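Local coordinates for myroilysin (Myroides sp. CSLB8, PDB 5ZJK), which binds a zinc ion and is probably an astacin-family metalloendopeptidase that cleaves peptide bonds within proteins, at residues A[9-14]-A[40-45]; A[117-122]-A[158-163]. All blocks are in the same frame, centred on the assembly; numbering follows the deposited sequence.

Contact 1 (A[9-14]-A[40-45])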
loop_
_atom_site.group_PDB
_atom_site.type_symbol
_atom_site.label_atom_id
_atom_site.label_comp_id
_atom_site.label_asym_id
_atom_site.label_seq_id
_atom_site.Cartn_x
_atom_site.Cartn_y
_atom_site.Cartn_z
ATOM N N TRP A 9 8.654 -10.330 -6.060
ATOM C CA TRP A 9 8.657 -11.757 -5.780
ATOM C C TRP A 9 8.858 -12.526 -7.079
ATOM O O TRP A 9 8.537 -12.018 -8.154
ATOM C CB TRP A 9 7.347 -12.186 -5.113
ATOM C CG TRP A 9 7.108 -11.557 -3.780
ATOM C CD1 TRP A 9 6.453 -10.387 -3.529
ATOM C CD2 TRP A 9 7.516 -12.070 -2.507
ATOM N NE1 TRP A 9 6.432 -10.137 -2.180
ATOM C CE2 TRP A 9 7.079 -11.155 -1.530
ATOM C CE3 TRP A 9 8.211 -13.212 -2.100
ATOM C CZ2 TRP A 9 7.313 -11.348 -0.172
ATOM C CZ3 TRP A 9 8.442 -13.401 -0.751
ATOM C CH2 TRP A 9 7.994 -12.475 0.197
ATOM N N PRO A 10 9.409 -13.745 -6.989
ATOM C CA PRO A 10 9.442 -14.622 -8.162
ATOM C C PRO A 10 8.032 -14.828 -8.702
ATOM O O PRO A 10 7.101 -14.954 -7.911
ATOM C CB PRO A 10 10.030 -15.924 -7.614
ATOM C CG PRO A 10 10.845 -15.496 -6.441
ATOM C CD PRO A 10 10.105 -14.338 -5.835
ATOM N N ASN A 11 7.870 -14.840 -10.020
ATOM C CA ASN A 11 6.540 -14.941 -10.606
ATOM C C ASN A 11 5.885 -16.284 -10.305
ATOM O O ASN A 11 6.527 -17.330 -10.384
ATOM C CB ASN A 11 6.603 -14.715 -12.117
ATOM C CG ASN A 11 5.249 -14.380 -12.712
ATOM O OD1 ASN A 11 4.349 -13.920 -12.010
ATOM N ND2 ASN A 11 5.098 -14.609 -14.010
ATOM N N GLY A 12 4.604 -16.246 -9.952
ATOM C CA GLY A 12 3.864 -17.454 -9.640
ATOM C C GLY A 12 4.104 -17.949 -8.228
ATOM O O GLY A 12 3.633 -19.023 -7.853
ATOM N N SER A 13 4.833 -17.166 -7.439
ATOM C CA SER A 13 5.197 -17.579 -6.089
ATOM C C SER A 13 4.014 -17.535 -5.134
ATOM O O SER A 13 3.207 -16.609 -5.165
ATOM C CB SER A 13 6.324 -16.704 -5.537
ATOM O OG SER A 13 5.930 -15.347 -5.455
ATOM N N VAL A 14 3.925 -18.554 -4.288
ATOM C CA VAL A 14 2.943 -18.582 -3.215
ATOM C C VAL A 14 3.542 -17.941 -1.970
ATOM O O VAL A 14 4.552 -18.412 -1.446
ATOM C CB VAL A 14 2.493 -20.019 -2.896
ATOM C CG1 VAL A 14 1.580 -20.032 -1.689
ATOM C CG2 VAL A 14 1.805 -20.639 -4.100
ATOM N N TYR A 40 -5.785 -10.999 -10.723
ATOM C CA TYR A 40 -5.152 -10.259 -11.807
ATOM C C TYR A 40 -3.651 -10.512 -11.869
ATOM O O TYR A 40 -3.057 -10.507 -12.946
ATOM C CB TYR A 40 -5.432 -8.766 -11.646
ATOM C CG TYR A 40 -6.887 -8.476 -11.365
ATOM C CD1 TYR A 40 -7.823 -8.476 -12.390
ATOM C CD2 TYR A 40 -7.329 -8.224 -10.073
ATOM C CE1 TYR A 40 -9.155 -8.223 -12.138
ATOM C CE2 TYR A 40 -8.660 -7.970 -9.812
ATOM C CZ TYR A 40 -9.568 -7.969 -10.848
ATOM O OH TYR A 40 -10.895 -7.715 -10.594
ATOM N N ALA A 41 -3.045 -10.737 -10.709
ATOM C CA ALA A 41 -1.615 -11.002 -10.636
ATOM C C ALA A 41 -1.346 -12.485 -10.435
ATOM O O ALA A 41 -2.121 -13.182 -9.782
ATOM C CB ALA A 41 -0.982 -10.194 -9.517
ATOM N N ASN A 42 -0.241 -12.965 -10.998
ATOM C CA ASN A 42 0.165 -14.351 -10.817
ATOM C C ASN A 42 0.856 -14.531 -9.468
ATOM O O ASN A 42 1.985 -15.004 -9.392
ATOM C CB ASN A 42 1.085 -14.793 -11.959
ATOM C CG ASN A 42 1.269 -16.298 -12.015
ATOM O OD1 ASN A 42 0.501 -17.051 -11.419
ATOM N ND2 ASN A 42 2.290 -16.742 -12.737
ATOM N N ILE A 43 0.169 -14.126 -8.405
ATOM C CA ILE A 43 0.683 -14.243 -7.047
ATOM C C ILE A 43 -0.422 -14.747 -6.123
ATOM O O ILE A 43 -1.552 -14.262 -6.173
ATOM C CB ILE A 43 1.223 -12.898 -6.518
ATOM C CG1 ILE A 43 2.444 -12.449 -7.323
ATOM C CG2 ILE A 43 1.588 -13.008 -5.047
ATOM C CD1 ILE A 43 3.659 -13.334 -7.136
ATOM N N THR A 44 -0.093 -15.725 -5.286
ATOM C CA THR A 44 -1.060 -16.297 -4.359
ATOM C C THR A 44 -0.696 -15.976 -2.911
ATOM O O THR A 44 0.464 -16.087 -2.514
ATOM C CB THR A 44 -1.164 -17.827 -4.545
ATOM O OG1 THR A 44 -2.085 -18.113 -5.604
ATOM C CG2 THR A 44 -1.650 -18.508 -3.275
ATOM N N PHE A 45 -1.689 -15.557 -2.132
ATOM C CA PHE A 45 -1.497 -15.360 -0.702
ATOM C C PHE A 45 -2.036 -16.557 0.071
ATOM O O PHE A 45 -3.238 -16.814 0.081
ATOM C CB PHE A 45 -2.171 -14.071 -0.233
ATOM C CG PHE A 45 -1.510 -12.826 -0.745
ATOM C CD1 PHE A 45 -0.199 -12.538 -0.410
ATOM C CD2 PHE A 45 -2.200 -11.940 -1.554
ATOM C CE1 PHE A 45 0.414 -11.394 -0.876
ATOM C CE2 PHE A 45 -1.591 -10.793 -2.023
ATOM C CZ PHE A 45 -0.282 -10.520 -1.682
#
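Ile-43 packs its CD1 against the type II turn from Pro-10 to Ser-13. Its CB carries two branches: CG2 lies 3.9 Å from the Ser-13 carbonyl O, while CG1, anti to the carbonyl carbon (chi1 -65°), leads on to CD1. That terminal methyl meets Ser-13 OG at 3.5 Å and lies near the Pro-10 carbonyl O and, more distantly, CB of Trp-9. Pro-10 O closes the turn, accepting from Ser-13 N and Ser-13 OG; the hydroxyl bond, 2.7 Å from OG to O, lies in the carbonyl plane. Gly-12, with a positive phi that favours glycine, gives a weak bond from its N to Asn-42 O. The amides of Asn-11 and Asn-42 stand nearly perpendicular (86°), with Asn-11 OD1 3.4 Å from Asn-42 CB; ND2 of Asn-11 is held by Pro-203 O. Val-14 and Thr-44 pair in parallel at the start of strands 14-20 and 44-48, Val-14 CG1 3.9 Å from Thr-44 CG2. A weak but straight bond (171°), Thr-44 N to Ser-13 O at 3.4 Å, opens this pairing. A methyl against polar turn atoms, two weak backbone bonds and the Val-14/Thr-44 pair thus join the segments, with no single strong bond.

Contact 2 (A[117-122]-A[158-163])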
loop_
_atom_site.group_PDB
_atom_site.type_symbol
_atom_site.label_atom_id
_atom_site.label_comp_id
_atom_site.label_asym_id
_atom_site.label_seq_id
_atom_site.Cartn_x
_atom_site.Cartn_y
_atom_site.Cartn_z
ATOM N N HIS A 117 4.996 8.344 -7.926
ATOM C CA HIS A 117 5.247 7.694 -9.210
ATOM C C HIS A 117 6.436 8.329 -9.930
ATOM O O HIS A 117 6.614 9.544 -9.884
ATOM C CB HIS A 117 3.987 7.773 -10.078
ATOM C CG HIS A 117 3.975 6.816 -11.229
ATOM N ND1 HIS A 117 4.534 7.115 -12.452
ATOM C CD2 HIS A 117 3.462 5.568 -11.344
ATOM C CE1 HIS A 117 4.370 6.090 -13.271
ATOM N NE2 HIS A 117 3.722 5.140 -12.623
ATOM N N PRO A 118 7.265 7.506 -10.591
ATOM C CA PRO A 118 8.464 8.017 -11.268
ATOM C C PRO A 118 8.168 8.945 -12.447
ATOM O O PRO A 118 9.041 9.720 -12.836
ATOM C CB PRO A 118 9.165 6.740 -11.750
ATOM C CG PRO A 118 8.096 5.704 -11.791
ATOM C CD PRO A 118 7.182 6.037 -10.658
ATOM N N LEU A 119 6.965 8.869 -13.004
ATOM C CA LEU A 119 6.607 9.693 -14.154
ATOM C C LEU A 119 5.855 10.961 -13.761
ATOM O O LEU A 119 5.601 11.822 -14.602
ATOM C CB LEU A 119 5.760 8.892 -15.147
ATOM C CG LEU A 119 6.417 7.713 -15.865
ATOM C CD1 LEU A 119 5.430 7.067 -16.822
ATOM C CD2 LEU A 119 7.669 8.158 -16.601
ATOM N N THR A 120 5.502 11.078 -12.486
ATOM C CA THR A 120 4.639 12.169 -12.046
ATOM C C THR A 120 5.415 13.406 -11.599
ATOM O O THR A 120 6.606 13.340 -11.290
ATOM C CB THR A 120 3.716 11.723 -10.890
ATOM O OG1 THR A 120 2.566 12.578 -10.836
ATOM C CG2 THR A 120 4.445 11.778 -9.555
ATOM N N ASN A 121 4.718 14.537 -11.589
ATOM C CA ASN A 121 5.238 15.788 -11.052
ATOM C C ASN A 121 4.079 16.577 -10.457
ATOM O O ASN A 121 3.710 17.642 -10.952
ATOM C CB ASN A 121 5.958 16.597 -12.133
ATOM C CG ASN A 121 6.645 17.833 -11.577
ATOM O OD1 ASN A 121 6.688 18.044 -10.366
ATOM N ND2 ASN A 121 7.192 18.653 -12.466
ATOM N N ILE A 122 3.503 16.024 -9.393
ATOM C CA ILE A 122 2.317 16.580 -8.751
ATOM C C ILE A 122 2.558 17.992 -8.221
ATOM O O ILE A 122 3.541 18.240 -7.526
ATOM C CB ILE A 122 1.850 15.660 -7.603
ATOM C CG1 ILE A 122 1.373 14.323 -8.173
ATOM C CG2 ILE A 122 0.743 16.314 -6.793
ATOM C CD1 ILE A 122 1.194 13.245 -7.138
ATOM N N THR A 158 12.444 1.247 -10.889
ATOM C CA THR A 158 11.051 0.818 -10.866
ATOM C C THR A 158 10.525 0.307 -12.203
ATOM O O THR A 158 10.941 0.757 -13.269
ATOM C CB THR A 158 10.122 1.958 -10.403
ATOM O OG1 THR A 158 10.313 3.104 -11.242
ATOM C CG2 THR A 158 10.413 2.335 -8.959
ATOM N N GLN A 159 9.608 -0.651 -12.118
ATOM C CA GLN A 159 8.801 -1.080 -13.250
ATOM C C GLN A 159 7.426 -0.445 -13.094
ATOM O O GLN A 159 6.765 -0.635 -12.074
ATOM C CB GLN A 159 8.702 -2.603 -13.305
ATOM C CG GLN A 159 7.819 -3.140 -14.415
ATOM C CD GLN A 159 7.656 -4.645 -14.341
ATOM O OE1 GLN A 159 7.914 -5.255 -13.304
ATOM N NE2 GLN A 159 7.226 -5.250 -15.440
ATOM N N TYR A 160 6.995 0.316 -14.094
ATOM C CA TYR A 160 5.829 1.175 -13.922
ATOM C C TYR A 160 4.894 1.216 -15.124
ATOM O O TYR A 160 5.301 0.969 -16.258
ATOM C CB TYR A 160 6.287 2.598 -13.598
ATOM C CG TYR A 160 7.263 3.158 -14.608
ATOM C CD1 TYR A 160 6.815 3.827 -15.740
ATOM C CD2 TYR A 160 8.632 3.012 -14.434
ATOM C CE1 TYR A 160 7.703 4.336 -16.667
ATOM C CE2 TYR A 160 9.527 3.516 -15.356
ATOM C CZ TYR A 160 9.057 4.178 -16.469
ATOM O OH TYR A 160 9.945 4.684 -17.389
ATOM N N SER A 161 3.633 1.535 -14.853
ATOM C CA SER A 161 2.672 1.858 -15.896
ATOM C C SER A 161 2.553 3.371 -15.986
ATOM O O SER A 161 3.354 4.097 -15.396
ATOM C CB SER A 161 1.308 1.234 -15.604
ATOM O OG SER A 161 0.627 1.952 -14.589
ATOM N N ALA A 162 1.558 3.850 -16.722
ATOM C CA ALA A 162 1.267 5.275 -16.743
ATOM C C ALA A 162 0.739 5.697 -15.376
ATOM O O ALA A 162 0.120 4.898 -14.674
ATOM C CB ALA A 162 0.267 5.606 -17.835
ATOM N N TYR A 163 0.999 6.945 -15.001
ATOM C CA TYR A 163 0.535 7.488 -13.728
ATOM C C TYR A 163 -0.985 7.384 -13.610
ATOM O O TYR A 163 -1.720 7.893 -14.454
ATOM C CB TYR A 163 0.999 8.939 -13.578
ATOM C CG TYR A 163 0.333 9.709 -12.462
ATOM C CD1 TYR A 163 0.472 9.317 -11.136
ATOM C CD2 TYR A 163 -0.417 10.845 -12.733
ATOM C CE1 TYR A 163 -0.132 10.028 -10.115
ATOM C CE2 TYR A 163 -1.021 11.562 -11.721
ATOM C CZ TYR A 163 -0.878 11.149 -10.414
ATOM O OH TYR A 163 -1.483 11.864 -9.406
#
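In the close-packed part, the imidazole of His-117 is sandwiched: Tyr-163 CA sits 4.0 Å from its centroid and only 5° off the normal, a CH-pi contact, while CD of Pro-118 covers the opposite face. CG of His-117 anti to the backbone N (chi1 -163°) places the ring beside Tyr-163 CA; Leu-119 N donates to ND1 (3.0 Å), tying the imidazole to the backbone of the type I turn. His-117 NE2 comes 3.0 Å from Ser-161 O, near the ring plane. Farther along, Thr-120 lies over one face of the Tyr-163 ring, its OG1 3.6 Å above the plane over the centre, and Ile-122 CD1 touches the Tyr-163 phenol oxygen at 3.8 Å, while that oxygen is hydrogen-bonded to His-170. Replacing Tyr-163 by an alanine is likely to uncover Thr-120 OG1, leave Ile-122 CD1 without its phenol neighbour and His-170 without its hydroxyl partner. The more exposed flank is simpler: Leu-119 crosses Tyr-160 at about a right angle, CD1 3.6 Å from CE1, and Pro-118 CG lies 3.8 Å from Tyr-160 CD2. CH-pi contacts over ring faces and apolar side-chain packing thus join the loop following the zinc-binding helix 94-107 to segment 158-163.

Both contacts are partly buried and bring a loop against a segment containing strand residues, with centres 23 Å apart and nearest atoms about 9 Å apart. Contact 1 belongs to the mixed sheet, where 44-48 is the outermost strand beside 14-20; contact 2 sets the 117-122 loop against strand 158-160 of the two-stranded sheet. Their chemistry differs accordingly: contact 1 has backbone bonds and a parallel bridge, whereas contact 2 relies on aromatic faces and buries more surface, 408 against 339 Å². Buried touching residues are Trp-9 and Ile-43 in the first, His-117, Ile-122 and Thr-158 in the second. The side chains of Trp-9 and His-107 lie about 9 Å apart, those of His-117 and His-113 about 8 Å, so neither contact forms part of the metal site.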